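Local coordinates for uncharacterized protein (Streptococcus mutans, PDB 4R0J), which probably acts as a Cas5-family (subtype I-C) endonuclease that cuts precursor CRISPR RNA into guide RNAs for antiviral defence, at residues 163-167 against 168-172. Numbering follows the deposited sequence.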
loop_
_atom_site.group_PDB
_atom_site.type_symbol
_atom_site.label_atom_id
_atom_site.label_comp_id
_atom_site.label_asym_id
_atom_site.label_seq_id
_atom_site.Cartn_x
_atom_site.Cartn_y
_atom_site.Cartn_z
ATOM N N SER A 163 -1.331 14.083 -11.239
ATOM C CA SER A 163 -0.592 14.215 -9.990
ATOM C C SER A 163 0.155 15.554 -9.880
ATOM O O SER A 163 0.746 16.050 -10.855
ATOM C CB SER A 163 0.403 13.063 -9.832
ATOM O OG SER A 163 1.344 13.364 -8.819
ATOM N N TYR A 164 0.124 16.123 -8.680
ATOM C CA TYR A 164 0.891 17.320 -8.360
ATOM C C TYR A 164 2.381 17.126 -8.666
ATOM O O TYR A 164 3.101 18.099 -8.954
ATOM C CB TYR A 164 0.691 17.668 -6.881
ATOM C CG TYR A 164 1.481 18.875 -6.415
ATOM C CD1 TYR A 164 0.961 20.152 -6.527
ATOM C CD2 TYR A 164 2.753 18.726 -5.856
ATOM C CE1 TYR A 164 1.678 21.267 -6.096
ATOM C CE2 TYR A 164 3.484 19.830 -5.431
ATOM C CZ TYR A 164 2.947 21.096 -5.559
ATOM O OH TYR A 164 3.665 22.195 -5.127
ATOM N N TYR A 165 2.834 15.874 -8.638
ATOM C CA TYR A 165 4.259 15.567 -8.838
ATOM C C TYR A 165 4.609 15.132 -10.264
ATOM O O TYR A 165 5.761 14.791 -10.565
ATOM C CB TYR A 165 4.737 14.551 -7.777
ATOM C CG TYR A 165 4.727 15.179 -6.397
ATOM C CD1 TYR A 165 5.669 16.135 -6.050
ATOM C CD2 TYR A 165 3.749 14.846 -5.458
ATOM C CE1 TYR A 165 5.655 16.742 -4.806
ATOM C CE2 TYR A 165 3.723 15.449 -4.201
ATOM C CZ TYR A 165 4.680 16.387 -3.882
ATOM O OH TYR A 165 4.678 17.009 -2.659
ATOM N N ASN A 166 3.633 15.203 -11.160
ATOM C CA ASN A 166 3.928 14.957 -12.563
ATOM C C ASN A 166 4.930 16.020 -13.022
ATOM O O ASN A 166 4.748 17.201 -12.739
ATOM C CB ASN A 166 2.657 15.039 -13.409
ATOM C CG ASN A 166 2.867 14.532 -14.823
ATOM O OD1 ASN A 166 3.814 13.786 -15.089
ATOM N ND2 ASN A 166 1.991 14.944 -15.746
ATOM N N GLY A 167 5.988 15.600 -13.714
ATOM C CA GLY A 167 6.974 16.538 -14.241
ATOM C C GLY A 167 8.323 16.446 -13.542
ATOM O O GLY A 167 9.359 16.850 -14.093
ATOM N N VAL A 168 8.320 15.914 -12.324
ATOM C CA VAL A 168 9.568 15.767 -11.579
ATOM C C VAL A 168 9.789 14.350 -11.060
ATOM O O VAL A 168 8.852 13.562 -10.873
ATOM C CB VAL A 168 9.668 16.765 -10.392
ATOM C CG1 VAL A 168 9.695 18.212 -10.903
ATOM C CG2 VAL A 168 8.529 16.549 -9.395
ATOM N N THR A 169 11.054 14.036 -10.822
ATOM C CA THR A 169 11.421 12.785 -10.180
ATOM C C THR A 169 12.164 13.123 -8.893
ATOM O O THR A 169 13.075 13.967 -8.891
ATOM C CB THR A 169 12.281 11.931 -11.107
ATOM O OG1 THR A 169 11.512 11.572 -12.260
ATOM C CG2 THR A 169 12.739 10.660 -10.393
ATOM N N ILE A 170 11.746 12.500 -7.793
ATOM C CA ILE A 170 12.174 12.894 -6.462
ATOM C C ILE A 170 12.684 11.708 -5.668
ATOM O O ILE A 170 12.009 10.671 -5.584
ATOM C CB ILE A 170 11.000 13.516 -5.677
ATOM C CG1 ILE A 170 10.512 14.785 -6.389
ATOM C CG2 ILE A 170 11.410 13.836 -4.270
ATOM C CD1 ILE A 170 9.407 15.498 -5.654
ATOM N N ASP A 171 13.869 11.857 -5.088
ATOM C CA ASP A 171 14.381 10.848 -4.155
ATOM C C ASP A 171 13.751 11.061 -2.782
ATOM O O ASP A 171 13.978 12.081 -2.133
ATOM C CB ASP A 171 15.906 10.968 -4.079
ATOM C CG ASP A 171 16.529 9.973 -3.114
ATOM O OD1 ASP A 171 15.814 9.075 -2.611
ATOM O OD2 ASP A 171 17.756 10.085 -2.876
ATOM N N LEU A 172 12.954 10.087 -2.341
ATOM C CA LEU A 172 12.291 10.194 -1.041
ATOM C C LEU A 172 13.103 9.555 0.078
ATOM O O LEU A 172 12.671 9.522 1.234
ATOM C CB LEU A 172 10.897 9.572 -1.114
ATOM C CG LEU A 172 9.946 10.322 -2.055
ATOM C CD1 LEU A 172 8.600 9.606 -2.143
ATOM C CD2 LEU A 172 9.781 11.773 -1.615
#
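Tyr-165 and Ile-170 meet where two overlapping beta turns deliver the chain from helix 155-160 into strand 169-179, outermost on its side of the sheet within this chain. The methyl CD1 of Ile-170 reaches CD1 of the Tyr-165 ring at 3.8 Å, coming in obliquely. Two torsions extend it that far: CG1 lies anti to the carbonyl carbon (chi1 -62°), and CD1 continues the chain in a trans zigzag (chi2 -177°). Val-168 contributes CG2 near the plane of the same ring, at its edge, 4.4 Å from Tyr-165 CD1. Tyr-164 brings its CD2 over the centre of one face of the Tyr-165 ring, 3.5 Å above the plane. An aromatic side chain suits this place, offering carbon surface while its hydroxyl bonds to Ile-70 N.

Ser-163 OG accepts from Tyr-165 N at 2.9 Å, an ST turn within the type I turn 163-166. In the type II turn 165-168, Val-168 N makes a weak bond to Tyr-165 O (3.3 Å), and Gly-167 takes a positive phi (111°), suiting a residue with no side chain to crowd Asn-166 O. Mainly apolar local packing, which Met-198 joins, thus accompanies a long turn bond and polar ties to Asn-200.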